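Local structure of quinoline 2-oxidoreductase medium subunit (Pseudomonas putida, 1T3Q) at residues C[207-212]-C[228-233]; C[88-93]-C[172-177]. The protein binds FAD as the medium, flavoprotein subunit of the molybdenum hydroxylase quinoline 2-oxidoreductase, where it probably takes part in electron transfer. All coordinates share one frame; numbering follows the deposited sequence.

Overall arrangement
Contact 2 (88-93 with 172-177) closes before contact 1 (207-212 with 228-233) opens, so the two follow one another along the chain, their centres about 18 Å apart. Contact 2 sits where the FAD-binding part hands over to the C-terminal part: residues 172-177 run from strand 165-172 of the five-stranded antiparallel sheet to strand 177-183 of the four-stranded one. Contact 1 lies within the C-terminal part, between strand 205-214 of that second sheet and the end of helix 224-230. The connecting loop also joins them directly, with Leu176 CD1 of contact 2 at 3.4 Å from Arg210 CG of contact 1. Both lie away from the residues that bind FAD; contact 2 packs the link between the two sheets, contact 1 the helix on the second sheet.

Contact 1: residues C[207-212]-C[228-233]; sequences VAARIA and DFLVGK
Leu230 meets the strand through one methyl branch and its CB. Its CD1 lies 3.8 Å from Ile211 CD1 and 3.9 Å from Ala209 CB, and the same Ala209 methyl is also 3.9 Å from Leu230 CB. The Leu230 and Ile211 side chains cross at about a right angle. In Ile211, CG1 stands beside the backbone N (chi1 -51°), which sends its ethyl arm to the leucine while CG2 takes the position anti to N. Farther along, Val231 CG1 rests 3.8 Å from Val207 O. Ala209 and Ile211, two residues apart on one face of strand 205-214, thus meet the C-terminal end of helix 224-230 in the C-terminal domain of a CO dehydrogenase-type flavoprotein. Helix 237-248 adds to the packing, with Ala243 against Leu230. At the Val207 end a classic beta bulge sets Val207 and Ala208 both opposite Ser200 of strand 193-202, adding one residue without breaking the pairing. The helix runs out through a type II beta turn from Leu230 to Lys233, closed by Lys233 N to Leu230 O (3.0 Å). Lys233 folds back, its CD above one face of the Phe229 ring, toward the rim, and its NZ bonded in the carbonyl plane to Phe229 O (2.6 Å).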
ATOM      1  N   VAL C 207      34.292  -8.247 -66.865  1.00 32.22           N
ATOM      2  CA  VAL C 207      35.682  -8.648 -67.051  1.00 32.31           C
ATOM      3  C   VAL C 207      36.202  -9.363 -65.807  1.00 31.03           C
ATOM      4  O   VAL C 207      37.139 -10.151 -65.878  1.00 32.48           O
ATOM      5  CB  VAL C 207      36.583  -7.425 -67.352  1.00 34.34           C
ATOM      6  CG1 VAL C 207      36.079  -6.706 -68.596  1.00 35.52           C
ATOM      7  CG2 VAL C 207      36.599  -6.476 -66.168  1.00 35.17           C
ATOM      8  N   ALA C 208      35.579  -9.084 -64.667  1.00 30.18           N
ATOM      9  CA  ALA C 208      35.967  -9.707 -63.409  1.00 28.45           C
ATOM     10  C   ALA C 208      34.743  -9.803 -62.509  1.00 27.40           C
ATOM     11  O   ALA C 208      33.932  -8.878 -62.454  1.00 27.55           O
ATOM     12  CB  ALA C 208      37.054  -8.885 -62.726  1.00 29.79           C
ATOM     13  N   ALA C 209      34.615 -10.920 -61.801  1.00 24.01           N
ATOM     14  CA  ALA C 209      33.476 -11.113 -60.916  1.00 23.11           C
ATOM     15  C   ALA C 209      33.838 -11.909 -59.674  1.00 21.49           C
ATOM     16  O   ALA C 209      34.650 -12.829 -59.727  1.00 19.60           O
ATOM     17  CB  ALA C 209      32.342 -11.818 -61.669  1.00 21.54           C
ATOM     18  N   ARG C 210      33.235 -11.524 -58.553  1.00 21.72           N
ATOM     19  CA  ARG C 210      33.420 -12.208 -57.280  1.00 22.78           C
ATOM     20  C   ARG C 210      32.023 -12.328 -56.683  1.00 22.08           C
ATOM     21  O   ARG C 210      31.438 -11.339 -56.241  1.00 22.39           O
ATOM     22  CB  ARG C 210      34.332 -11.413 -56.336  1.00 23.17           C
ATOM     23  CG  ARG C 210      35.804 -11.407 -56.737  1.00 24.96           C
ATOM     24  CD  ARG C 210      36.461 -12.782 -56.576  1.00 28.08           C
ATOM     25  NE  ARG C 210      36.604 -13.176 -55.174  1.00 29.25           N
ATOM     26  CZ  ARG C 210      37.262 -14.258 -54.761  1.00 29.85           C
ATOM     27  NH1 ARG C 210      37.843 -15.065 -55.642  1.00 30.78           N
ATOM     28  NH2 ARG C 210      37.340 -14.536 -53.466  1.00 27.87           N
ATOM     29  N   ILE C 211      31.487 -13.543 -56.710  1.00 21.65           N
ATOM     30  CA  ILE C 211      30.160 -13.830 -56.185  1.00 21.06           C
ATOM     31  C   ILE C 211      30.330 -14.632 -54.903  1.00 21.85           C
ATOM     32  O   ILE C 211      31.060 -15.624 -54.885  1.00 20.84           O
ATOM     33  CB  ILE C 211      29.339 -14.672 -57.187  1.00 21.25           C
ATOM     34  CG1 ILE C 211      29.375 -14.016 -58.571  1.00 21.84           C
ATOM     35  CG2 ILE C 211      27.901 -14.823 -56.693  1.00 21.71           C
ATOM     36  CD1 ILE C 211      28.921 -12.568 -58.588  1.00 21.11           C
ATOM     37  N   ALA C 212      29.662 -14.203 -53.836  1.00 21.64           N
ATOM     38  CA  ALA C 212      29.762 -14.887 -52.554  1.00 22.60           C
ATOM     39  C   ALA C 212      28.413 -15.040 -51.864  1.00 23.24           C
ATOM     40  O   ALA C 212      27.573 -14.143 -51.908  1.00 23.27           O
ATOM     41  CB  ALA C 212      30.725 -14.135 -51.637  1.00 20.96           C
ATOM     42  N   ASP C 228      33.936 -17.560 -62.693  1.00 23.13           N
ATOM     43  CA  ASP C 228      34.505 -17.966 -63.973  1.00 24.25           C
ATOM     44  C   ASP C 228      33.500 -17.856 -65.120  1.00 24.02           C
ATOM     45  O   ASP C 228      33.845 -17.414 -66.213  1.00 26.05           O
ATOM     46  CB  ASP C 228      35.036 -19.400 -63.870  1.00 24.34           C
ATOM     47  CG  ASP C 228      36.236 -19.517 -62.935  1.00 28.34           C
ATOM     48  OD1 ASP C 228      36.717 -20.652 -62.724  1.00 27.50           O
ATOM     49  OD2 ASP C 228      36.701 -18.478 -62.415  1.00 28.82           O
ATOM     50  N   PHE C 229      32.259 -18.254 -64.863  1.00 24.97           N
ATOM     51  CA  PHE C 229      31.209 -18.191 -65.875  1.00 24.20           C
ATOM     52  C   PHE C 229      30.902 -16.767 -66.331  1.00 23.55           C
ATOM     53  O   PHE C 229      30.703 -16.516 -67.520  1.00 25.98           O
ATOM     54  CB  PHE C 229      29.923 -18.823 -65.338  1.00 24.04           C
ATOM     55  CG  PHE C 229      28.730 -18.607 -66.224  1.00 23.42           C
ATOM     56  CD1 PHE C 229      28.566 -19.347 -67.389  1.00 23.41           C
ATOM     57  CD2 PHE C 229      27.780 -17.641 -65.907  1.00 23.54           C
ATOM     58  CE1 PHE C 229      27.472 -19.130 -68.227  1.00 24.63           C
ATOM     59  CE2 PHE C 229      26.680 -17.415 -66.739  1.00 21.94           C
ATOM     60  CZ  PHE C 229      26.528 -18.161 -67.898  1.00 22.22           C
ATOM     61  N   LEU C 230      30.859 -15.835 -65.386  1.00 23.23           N
ATOM     62  CA  LEU C 230      30.544 -14.446 -65.693  1.00 22.34           C
ATOM     63  C   LEU C 230      31.597 -13.682 -66.496  1.00 23.40           C
ATOM     64  O   LEU C 230      31.274 -12.699 -67.165  1.00 22.28           O
ATOM     65  CB  LEU C 230      30.244 -13.686 -64.395  1.00 22.03           C
ATOM     66  CG  LEU C 230      28.923 -14.035 -63.702  1.00 21.98           C
ATOM     67  CD1 LEU C 230      28.846 -13.357 -62.343  1.00 22.09           C
ATOM     68  CD2 LEU C 230      27.759 -13.598 -64.581  1.00 23.23           C
ATOM     69  N   VAL C 231      32.847 -14.128 -66.437  1.00 23.48           N
ATOM     70  CA  VAL C 231      33.925 -13.455 -67.159  1.00 24.37           C
ATOM     71  C   VAL C 231      33.691 -13.396 -68.667  1.00 25.17           C
ATOM     72  O   VAL C 231      33.603 -14.428 -69.335  1.00 24.98           O
ATOM     73  CB  VAL C 231      35.282 -14.143 -66.902  1.00 24.87           C
ATOM     74  CG1 VAL C 231      36.379 -13.451 -67.704  1.00 25.54           C
ATOM     75  CG2 VAL C 231      35.609 -14.098 -65.418  1.00 23.71           C
ATOM     76  N   GLY C 232      33.589 -12.173 -69.186  1.00 24.94           N
ATOM     77  CA  GLY C 232      33.385 -11.968 -70.609  1.00 26.63           C
ATOM     78  C   GLY C 232      31.936 -11.944 -71.061  1.00 27.39           C
ATOM     79  O   GLY C 232      31.652 -11.841 -72.255  1.00 27.06           O
ATOM     80  N   LYS C 233      31.002 -12.025 -70.124  1.00 28.16           N
ATOM     81  CA  LYS C 233      29.604 -12.028 -70.518  1.00 29.71           C
ATOM     82  C   LYS C 233      28.838 -10.740 -70.261  1.00 29.92           C
ATOM     83  O   LYS C 233      29.153  -9.978 -69.344  1.00 31.16           O
ATOM     84  CB  LYS C 233      28.884 -13.210 -69.857  1.00 30.09           C
ATOM     85  CG  LYS C 233      29.419 -14.549 -70.341  1.00 31.11           C
ATOM     86  CD  LYS C 233      28.550 -15.713 -69.935  1.00 31.14           C
ATOM     87  CE  LYS C 233      29.106 -17.001 -70.506  1.00 30.00           C
ATOM     88  NZ  LYS C 233      30.504 -17.224 -70.044  1.00 28.41           N
TER

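Contact 2: residues C[88-93]-C[172-177]; sequences KCVPIL and PIPALH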
ATOM      1  N   LYS C  88      33.615   6.762 -47.807  1.00 34.54           N
ATOM      2  CA  LYS C  88      34.329   7.051 -49.044  1.00 35.82           C
ATOM      3  C   LYS C  88      35.254   5.922 -49.502  1.00 35.98           C
ATOM      4  O   LYS C  88      35.449   5.722 -50.702  1.00 37.52           O
ATOM      5  CB  LYS C  88      35.127   8.354 -48.908  1.00 34.73           C
ATOM      6  N   CYS C  89      35.814   5.181 -48.551  1.00 34.73           N
ATOM      7  CA  CYS C  89      36.722   4.089 -48.883  1.00 34.72           C
ATOM      8  C   CYS C  89      36.046   2.756 -49.199  1.00 33.25           C
ATOM      9  O   CYS C  89      36.402   2.097 -50.173  1.00 33.10           O
ATOM     10  CB  CYS C  89      37.727   3.882 -47.749  1.00 33.73           C
ATOM     11  SG  CYS C  89      38.833   5.280 -47.482  1.00 37.35           S
ATOM     12  N   VAL C  90      35.083   2.354 -48.374  1.00 31.27           N
ATOM     13  CA  VAL C  90      34.389   1.083 -48.575  1.00 30.57           C
ATOM     14  C   VAL C  90      32.875   1.263 -48.430  1.00 31.07           C
ATOM     15  O   VAL C  90      32.264   0.766 -47.479  1.00 30.31           O
ATOM     16  CB  VAL C  90      34.887   0.023 -47.553  1.00 30.90           C
ATOM     17  CG1 VAL C  90      34.278  -1.342 -47.860  1.00 29.89           C
ATOM     18  CG2 VAL C  90      36.409  -0.056 -47.588  1.00 29.99           C
ATOM     19  N   PRO C  91      32.250   1.969 -49.388  1.00 30.38           N
ATOM     20  CA  PRO C  91      30.808   2.236 -49.389  1.00 29.94           C
ATOM     21  C   PRO C  91      29.898   1.020 -49.235  1.00 29.09           C
ATOM     22  O   PRO C  91      28.747   1.157 -48.828  1.00 28.95           O
ATOM     23  CB  PRO C  91      30.591   2.966 -50.716  1.00 30.65           C
ATOM     24  CG  PRO C  91      31.698   2.447 -51.581  1.00 30.03           C
ATOM     25  CD  PRO C  91      32.866   2.455 -50.634  1.00 29.61           C
ATOM     26  N   ILE C  92      30.404  -0.167 -49.555  1.00 28.04           N
ATOM     27  CA  ILE C  92      29.588  -1.367 -49.424  1.00 25.64           C
ATOM     28  C   ILE C  92      29.374  -1.712 -47.951  1.00 26.30           C
ATOM     29  O   ILE C  92      28.364  -2.308 -47.587  1.00 25.40           O
ATOM     30  CB  ILE C  92      30.234  -2.582 -50.143  1.00 27.40           C
ATOM     31  CG1 ILE C  92      29.295  -3.789 -50.071  1.00 24.42           C
ATOM     32  CG2 ILE C  92      31.584  -2.919 -49.506  1.00 25.35           C
ATOM     33  CD1 ILE C  92      27.961  -3.587 -50.790  1.00 24.90           C
ATOM     34  N   LEU C  93      30.321  -1.325 -47.101  1.00 26.57           N
ATOM     35  CA  LEU C  93      30.224  -1.618 -45.672  1.00 27.47           C
ATOM     36  C   LEU C  93      28.960  -1.019 -45.048  1.00 27.31           C
ATOM     37  O   LEU C  93      28.171  -1.729 -44.431  1.00 26.82           O
ATOM     38  CB  LEU C  93      31.464  -1.102 -44.931  1.00 28.43           C
ATOM     39  CG  LEU C  93      32.054  -2.007 -43.843  1.00 30.96           C
ATOM     40  CD1 LEU C  93      33.099  -1.229 -43.062  1.00 30.63           C
ATOM     41  CD2 LEU C  93      30.974  -2.508 -42.912  1.00 28.00           C
ATOM     42  N   PRO C 172      41.015  -3.895 -47.854  1.00 27.23           N
ATOM     43  CA  PRO C 172      41.589  -3.302 -49.064  1.00 28.04           C
ATOM     44  C   PRO C 172      40.487  -2.548 -49.796  1.00 28.60           C
ATOM     45  O   PRO C 172      39.392  -3.079 -49.980  1.00 28.56           O
ATOM     46  CB  PRO C 172      42.055  -4.519 -49.860  1.00 28.71           C
ATOM     47  CG  PRO C 172      42.315  -5.549 -48.808  1.00 29.59           C
ATOM     48  CD  PRO C 172      41.144  -5.361 -47.880  1.00 28.00           C
ATOM     49  N   ILE C 173      40.757  -1.311 -50.196  1.00 29.63           N
ATOM     50  CA  ILE C 173      39.755  -0.544 -50.922  1.00 31.02           C
ATOM     51  C   ILE C 173      39.457  -1.331 -52.198  1.00 32.23           C
ATOM     52  O   ILE C 173      40.322  -1.497 -53.059  1.00 31.79           O
ATOM     53  CB  ILE C 173      40.274   0.868 -51.260  1.00 32.32           C
ATOM     54  CG1 ILE C 173      40.515   1.642 -49.959  1.00 32.91           C
ATOM     55  CG2 ILE C 173      39.268   1.600 -52.140  1.00 30.80           C
ATOM     56  CD1 ILE C 173      41.072   3.034 -50.152  1.00 34.47           C
ATOM     57  N   PRO C 174      38.223  -1.839 -52.329  1.00 32.95           N
ATOM     58  CA  PRO C 174      37.831  -2.620 -53.506  1.00 33.35           C
ATOM     59  C   PRO C 174      37.893  -1.922 -54.863  1.00 33.42           C
ATOM     60  O   PRO C 174      37.598  -0.735 -54.989  1.00 34.28           O
ATOM     61  CB  PRO C 174      36.417  -3.082 -53.155  1.00 34.60           C
ATOM     62  CG  PRO C 174      35.906  -1.966 -52.296  1.00 35.31           C
ATOM     63  CD  PRO C 174      37.086  -1.676 -51.405  1.00 33.26           C
ATOM     64  N   ALA C 175      38.292  -2.685 -55.874  1.00 32.40           N
ATOM     65  CA  ALA C 175      38.367  -2.185 -57.240  1.00 31.71           C
ATOM     66  C   ALA C 175      37.039  -2.567 -57.890  1.00 31.11           C
ATOM     67  O   ALA C 175      36.507  -1.847 -58.738  1.00 31.73           O
ATOM     68  CB  ALA C 175      39.529  -2.840 -57.974  1.00 31.94           C
ATOM     69  N   LEU C 176      36.504  -3.709 -57.468  1.00 30.06           N
ATOM     70  CA  LEU C 176      35.232  -4.204 -57.976  1.00 28.97           C
ATOM     71  C   LEU C 176      34.102  -3.360 -57.413  1.00 29.29           C
ATOM     72  O   LEU C 176      34.238  -2.764 -56.342  1.00 29.86           O
ATOM     73  CB  LEU C 176      35.012  -5.653 -57.533  1.00 28.61           C
ATOM     74  CG  LEU C 176      35.986  -6.735 -57.991  1.00 28.35           C
ATOM     75  CD1 LEU C 176      35.791  -7.986 -57.143  1.00 28.65           C
ATOM     76  CD2 LEU C 176      35.762  -7.033 -59.469  1.00 27.13           C
ATOM     77  N   HIS C 177      32.987  -3.302 -58.134  1.00 28.82           N
ATOM     78  CA  HIS C 177      31.825  -2.568 -57.655  1.00 29.07           C
ATOM     79  C   HIS C 177      30.922  -3.584 -56.957  1.00 28.08           C
ATOM     80  O   HIS C 177      30.447  -4.534 -57.582  1.00 27.48           O
ATOM     81  CB  HIS C 177      31.067  -1.914 -58.804  1.00 30.65           C
ATOM     82  CG  HIS C 177      29.779  -1.285 -58.377  1.00 31.50           C
ATOM     83  ND1 HIS C 177      28.609  -2.002 -58.254  1.00 31.94           N
ATOM     84  CD2 HIS C 177      29.493  -0.022 -57.978  1.00 32.04           C
ATOM     85  CE1 HIS C 177      27.658  -1.208 -57.796  1.00 32.99           C
ATOM     86  NE2 HIS C 177      28.167  -0.003 -57.619  1.00 34.12           N
TER
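Ile173 lies against the end of helix 84-89, overlapping both the side chain and the carbonyl of Cys89. Its two branches divide the work: CG2 comes within 3.5 Å of Cys89 O, while CD1, at the end of the longer arm, stands 4.1 Å from Cys89 SG. With CG1 beside the backbone N (chi1 -64°) and the arm extended beyond it (chi2 178°), CD1 is carried out to the sulfur. The sulfur and the carbonyl oxygen therefore meet different parts of the same isoleucine, and the sulfur contact is apolar. Pro174 continues the contact with its ring CD, 4.0 Å from Cys89 O and 4.2 Å from Val90 CG2. Cys89 O accordingly has carbon neighbours from two successive residues, and no hydrogen bond joins the two segments. In the fold, this is where the link from strand 165-172 to strand 177-183 leaves the five-stranded sheet of the FAD-binding part and passes the break between helices 84-89 and 92-97. Val90 is the first residue to leave helical geometry, and its O accepts a bond from Leu93 N (2.9 Å) as the chain enters the second helix. The valine places CG1 anti to its backbone N (chi1 -174°), leaving CG2 as the branch that reaches the proline. Leu69 of strand 68-72 packs on both Cys89 and Val90, and Leu131 adds to the cover of Val90. On the loop side, a backbone hydrogen bond ties Ile173 to Gly67, in the turn between strands 62-65 and 68-72 of the same sheet.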